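Local coordinates for SufE-like protein 1, chloroplastic/mitochondrial (Arabidopsis thaliana, PDB 4PUI) that activates cysteine desulfurases that mobilise sulfur for iron-sulfur clusters, and is represented here by its C-terminal BolA domain, at residues P20-V25 with N51-S56; V65-L70 with I88-P93. All blocks are in the same frame, centred on the assembly; numbering follows the deposited sequence.

In the fold
Contact 1 pairs the edge strand 22-27 with the middle strand 49-55, antiparallel, whereas contact 2 lays helix 64-74 over strand 85-91, the other edge of the same three-stranded sheet. Their centres are about 10 Å apart, and strands 49-55 and 85-91 run parallel as neighbours, joined by bonds such as L52 O to V89 N. Contact 1 is the larger, 507 against 260 Å², and rests on backbone hydrogen bonds; its L23, V25, L52 and I54 share the inner face, where L23, L52 and I54 touch helices, while the other carries charged E22, E24 and R53 beside buried V55. Contact 2 has one direct hydrogen bond, from buried R67, and otherwise a few van der Waals contacts; its H68 and I88 are partly exposed.

Contact 1. Residues P20-V25 with N51-S56; sequences PVELEV and NLRIVS
E22 and R53 rise side by side from the same face of the sheet, and their carboxylate and guanidinium planes are only 24° apart. R53 NH1 donates to E22 OE1 at 2.8 Å, a nearly straight salt bridge (169° at the hydrogen) lying in the guanidinium plane. A water closes the arrangement by donating to the same OE1 and accepting from R53 NH2. R53 reaches this position with CG anti to its backbone N and the chain extended as far as NE. Below the carboxylate, E22 CB rests on V55 CG2 at 3.7 Å, while the other methyl of V55, CG1, meets V21 CG2 at 3.6 Å.

The strands run antiparallel at 173°: E22-V55 and E24-R53 are hydrogen-bonded pairs, L23-I54 and V25-L52 non-hydrogen-bonded ones. V55 N gives E22 O a straight bond, and E24 and R53 exchange two, including E24 N to R53 O at 2.9 Å. V21 and E22 both face V55, a classic beta bulge at the start of the edge strand of this BolA domain; there V21 N makes only a weak bond to V55 O.

On the face turned to helix 5-18, L23 lies alongside I54, and L23 CD1 is 3.8 Å from I54 CG1. V25 and L52 likewise point the same way, with L52 CD2 touching both valine methyls, V25 CG2 at 3.8 Å. L14 of the helix packs on L23 and I54, and I10 on L52. P20 CB continues this row to I54 CG2 at 3.9 Å.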
# COMPACT_ATOMS: atom_id res chain seq x y z
N PRO A 20 2.48 -7.74 -7.83
CA PRO A 20 3.66 -6.88 -7.97
C PRO A 20 4.95 -7.70 -8.04
O PRO A 20 5.07 -8.72 -7.36
CB PRO A 20 3.64 -6.03 -6.70
CG PRO A 20 2.92 -6.88 -5.70
CD PRO A 20 1.90 -7.67 -6.47
N VAL A 21 5.89 -7.27 -8.87
CA VAL A 21 7.20 -7.90 -8.86
C VAL A 21 7.97 -7.58 -7.58
O VAL A 21 8.77 -8.40 -7.11
CB VAL A 21 8.03 -7.54 -10.10
CG1 VAL A 21 7.42 -8.16 -11.34
CG2 VAL A 21 8.16 -6.05 -10.26
N GLU A 22 7.74 -6.39 -7.03
CA GLU A 22 8.34 -5.99 -5.77
C GLU A 22 7.24 -5.37 -4.92
O GLU A 22 6.46 -4.57 -5.42
CB GLU A 22 9.46 -4.98 -6.03
CG GLU A 22 10.52 -5.55 -6.97
CD GLU A 22 11.72 -4.65 -7.20
OE1 GLU A 22 11.84 -3.58 -6.56
OE2 GLU A 22 12.56 -5.05 -8.03
N LEU A 23 7.18 -5.76 -3.65
CA LEU A 23 6.19 -5.21 -2.74
C LEU A 23 6.76 -5.07 -1.33
O LEU A 23 7.29 -6.04 -0.77
CB LEU A 23 4.94 -6.08 -2.70
CG LEU A 23 3.83 -5.66 -1.72
CD1 LEU A 23 3.25 -4.28 -2.04
CD2 LEU A 23 2.73 -6.72 -1.69
N GLU A 24 6.65 -3.87 -0.77
CA GLU A 24 7.02 -3.66 0.62
C GLU A 24 5.88 -2.96 1.35
O GLU A 24 5.36 -1.97 0.88
CB GLU A 24 8.29 -2.82 0.75
CG GLU A 24 8.66 -2.54 2.21
CD GLU A 24 9.94 -1.73 2.36
OE1 GLU A 24 10.52 -1.33 1.33
OE2 GLU A 24 10.36 -1.50 3.51
N VAL A 25 5.51 -3.51 2.50
CA VAL A 25 4.45 -2.95 3.33
C VAL A 25 5.08 -2.74 4.69
O VAL A 25 5.41 -3.70 5.38
CB VAL A 25 3.23 -3.91 3.43
CG1 VAL A 25 2.19 -3.38 4.43
CG2 VAL A 25 2.60 -4.12 2.05
N ASN A 51 3.95 2.61 5.13
CA ASN A 51 4.62 2.99 3.90
C ASN A 51 4.50 1.82 2.94
O ASN A 51 4.80 0.69 3.31
CB ASN A 51 6.11 3.30 4.13
CG ASN A 51 6.34 4.52 5.01
OD1 ASN A 51 5.53 5.44 5.03
ND2 ASN A 51 7.45 4.52 5.74
N LEU A 52 4.08 2.10 1.71
CA LEU A 52 3.98 1.07 0.67
C LEU A 52 4.93 1.38 -0.49
O LEU A 52 4.97 2.51 -0.97
CB LEU A 52 2.57 1.04 0.11
CG LEU A 52 1.42 0.85 1.09
CD1 LEU A 52 0.08 0.83 0.36
CD2 LEU A 52 1.60 -0.44 1.87
N ARG A 53 5.69 0.38 -0.93
CA ARG A 53 6.44 0.50 -2.17
C ARG A 53 6.01 -0.64 -3.07
O ARG A 53 6.16 -1.81 -2.72
CB ARG A 53 7.95 0.45 -1.94
CG ARG A 53 8.77 0.63 -3.23
CD ARG A 53 10.25 0.44 -2.96
NE ARG A 53 11.10 0.66 -4.14
CZ ARG A 53 11.40 -0.28 -5.02
NH1 ARG A 53 10.91 -1.50 -4.87
NH2 ARG A 53 12.21 -0.01 -6.05
N ILE A 54 5.43 -0.29 -4.22
CA ILE A 54 4.85 -1.29 -5.11
C ILE A 54 5.41 -1.12 -6.50
O ILE A 54 5.29 -0.05 -7.08
CB ILE A 54 3.33 -1.12 -5.20
CG1 ILE A 54 2.75 -0.91 -3.80
CG2 ILE A 54 2.66 -2.32 -5.93
CD1 ILE A 54 1.29 -0.47 -3.80
N VAL A 55 5.98 -2.19 -7.05
CA VAL A 55 6.38 -2.21 -8.45
C VAL A 55 5.47 -3.18 -9.20
O VAL A 55 5.49 -4.39 -8.95
CB VAL A 55 7.86 -2.62 -8.62
CG1 VAL A 55 8.26 -2.49 -10.08
CG2 VAL A 55 8.76 -1.74 -7.75
N SER A 56 4.63 -2.65 -10.09
CA SER A 56 3.64 -3.48 -10.78
C SER A 56 3.40 -2.98 -12.19
O SER A 56 3.38 -1.77 -12.42
CB SER A 56 2.29 -3.45 -10.04
OG SER A 56 1.27 -4.14 -10.75
O HOH W 1 14.02 -2.09 -7.06

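Contact 2. Residues V65-L70 with I88-P93; sequences VKRHRL and IVAKTP
Helix 65-70 crosses strand 88-91 at 116°, with 8.8 Å between their axes, and the CA atoms of R67 and A90, and of H68 and I88, lie nearest each other. R67 points toward the strand: R67 CB meets A90 CB at 3.9 Å, and its chain then runs extended past the alanine. With CG anti to the carbonyl carbon (chi1 -66°), the guanidinium is carried to the strand's end, where R67 NH1 donates to A90 O at 2.9 Å. That oxygen lies in the guanidinium plane, but the donor is tilted 34° from the carbonyl plane and the bond is somewhat bent. NH2 approaches T92 CG2, the two side chains crossing at about a right angle. H68, the next residue of the helix, brings its ring atom CD2 to I88 CD1 at 3.9 Å, while the imidazole stacks with Y72. R67 NE also bonds to K62 O, and NH1 forms a salt bridge with E95, whose OE1 accepts from T92 N. Replacing R67 by an alanine would probably leave A90 O without this donor and E95 without its cationic mate. The buried guanidinium is thus held at several points, and its charge is probably balanced by that carboxylate.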
# COMPACT_ATOMS: atom_id res chain seq x y z
N VAL A 65 -0.82 10.50 -9.46
CA VAL A 65 -2.04 10.64 -8.65
C VAL A 65 -3.04 9.53 -8.95
O VAL A 65 -3.74 9.04 -8.04
CB VAL A 65 -2.66 12.05 -8.77
CG1 VAL A 65 -3.24 12.29 -10.15
CG2 VAL A 65 -3.70 12.27 -7.67
N LYS A 66 -3.12 9.09 -10.21
CA LYS A 66 -3.98 7.95 -10.52
C LYS A 66 -3.52 6.67 -9.82
O LYS A 66 -4.35 5.87 -9.39
CB LYS A 66 -4.06 7.71 -12.03
CG LYS A 66 -4.97 8.69 -12.76
CD LYS A 66 -5.11 8.25 -14.22
CE LYS A 66 -5.68 9.35 -15.10
NZ LYS A 66 -7.10 9.61 -14.80
N ARG A 67 -2.21 6.47 -9.72
CA ARG A 67 -1.66 5.30 -9.05
C ARG A 67 -2.01 5.36 -7.57
O ARG A 67 -2.43 4.37 -6.99
CB ARG A 67 -0.14 5.23 -9.22
CG ARG A 67 0.28 4.98 -10.67
CD ARG A 67 1.80 5.08 -10.82
NE ARG A 67 2.17 5.11 -12.23
CZ ARG A 67 3.40 4.90 -12.68
NH1 ARG A 67 4.37 4.64 -11.82
NH2 ARG A 67 3.66 4.94 -13.99
N HIS A 68 -1.86 6.54 -7.00
CA HIS A 68 -2.19 6.80 -5.60
C HIS A 68 -3.64 6.44 -5.33
O HIS A 68 -3.94 5.70 -4.39
CB HIS A 68 -1.97 8.29 -5.32
CG HIS A 68 -2.19 8.68 -3.90
ND1 HIS A 68 -3.42 9.08 -3.42
CD2 HIS A 68 -1.34 8.77 -2.85
CE1 HIS A 68 -3.32 9.37 -2.13
NE2 HIS A 68 -2.07 9.20 -1.76
N ARG A 69 -4.52 6.95 -6.18
CA ARG A 69 -5.96 6.77 -5.96
C ARG A 69 -6.39 5.33 -6.17
O ARG A 69 -7.35 4.87 -5.54
CB ARG A 69 -6.74 7.72 -6.88
CG ARG A 69 -6.66 9.16 -6.43
CD ARG A 69 -7.16 10.13 -7.49
NE ARG A 69 -7.10 11.51 -7.03
CZ ARG A 69 -7.25 12.56 -7.82
NH1 ARG A 69 -7.46 12.40 -9.11
NH2 ARG A 69 -7.17 13.79 -7.31
N LEU A 70 -5.70 4.64 -7.08
CA LEU A 70 -5.94 3.22 -7.34
C LEU A 70 -5.69 2.40 -6.08
O LEU A 70 -6.49 1.53 -5.72
CB LEU A 70 -5.01 2.74 -8.47
CG LEU A 70 -5.04 1.30 -9.00
CD1 LEU A 70 -4.42 1.28 -10.38
CD2 LEU A 70 -4.29 0.31 -8.14
N ILE A 88 2.67 6.26 -0.31
CA ILE A 88 2.73 5.37 -1.47
C ILE A 88 3.87 5.70 -2.44
O ILE A 88 4.01 6.85 -2.85
CB ILE A 88 1.40 5.39 -2.21
CG1 ILE A 88 0.30 4.82 -1.31
CG2 ILE A 88 1.50 4.61 -3.54
CD1 ILE A 88 -1.10 5.03 -1.83
N VAL A 89 4.67 4.70 -2.78
CA VAL A 89 5.59 4.79 -3.91
C VAL A 89 5.12 3.70 -4.86
O VAL A 89 5.06 2.54 -4.48
CB VAL A 89 7.07 4.54 -3.51
CG1 VAL A 89 7.96 4.44 -4.76
CG2 VAL A 89 7.56 5.67 -2.62
N ALA A 90 4.73 4.10 -6.06
CA ALA A 90 4.18 3.17 -7.03
C ALA A 90 4.90 3.34 -8.36
O ALA A 90 4.80 4.40 -9.00
CB ALA A 90 2.69 3.41 -7.21
N LYS A 91 5.61 2.30 -8.77
CA LYS A 91 6.42 2.35 -9.99
C LYS A 91 6.12 1.18 -10.89
O LYS A 91 5.68 0.13 -10.43
CB LYS A 91 7.90 2.32 -9.64
CG LYS A 91 8.31 3.38 -8.64
CD LYS A 91 9.82 3.39 -8.42
CE LYS A 91 10.21 4.61 -7.61
NZ LYS A 91 11.45 5.25 -8.13
N THR A 92 6.39 1.34 -12.17
CA THR A 92 6.37 0.19 -13.07
C THR A 92 7.77 -0.44 -13.08
O THR A 92 8.73 0.20 -12.67
CB THR A 92 6.00 0.61 -14.49
OG1 THR A 92 7.01 1.49 -14.98
CG2 THR A 92 4.67 1.33 -14.50
N PRO A 93 7.88 -1.70 -13.53
CA PRO A 93 9.22 -2.28 -13.61
C PRO A 93 10.16 -1.43 -14.47
O PRO A 93 11.35 -1.32 -14.17
CB PRO A 93 8.96 -3.64 -14.25
CG PRO A 93 7.59 -4.01 -13.75
CD PRO A 93 6.82 -2.71 -13.74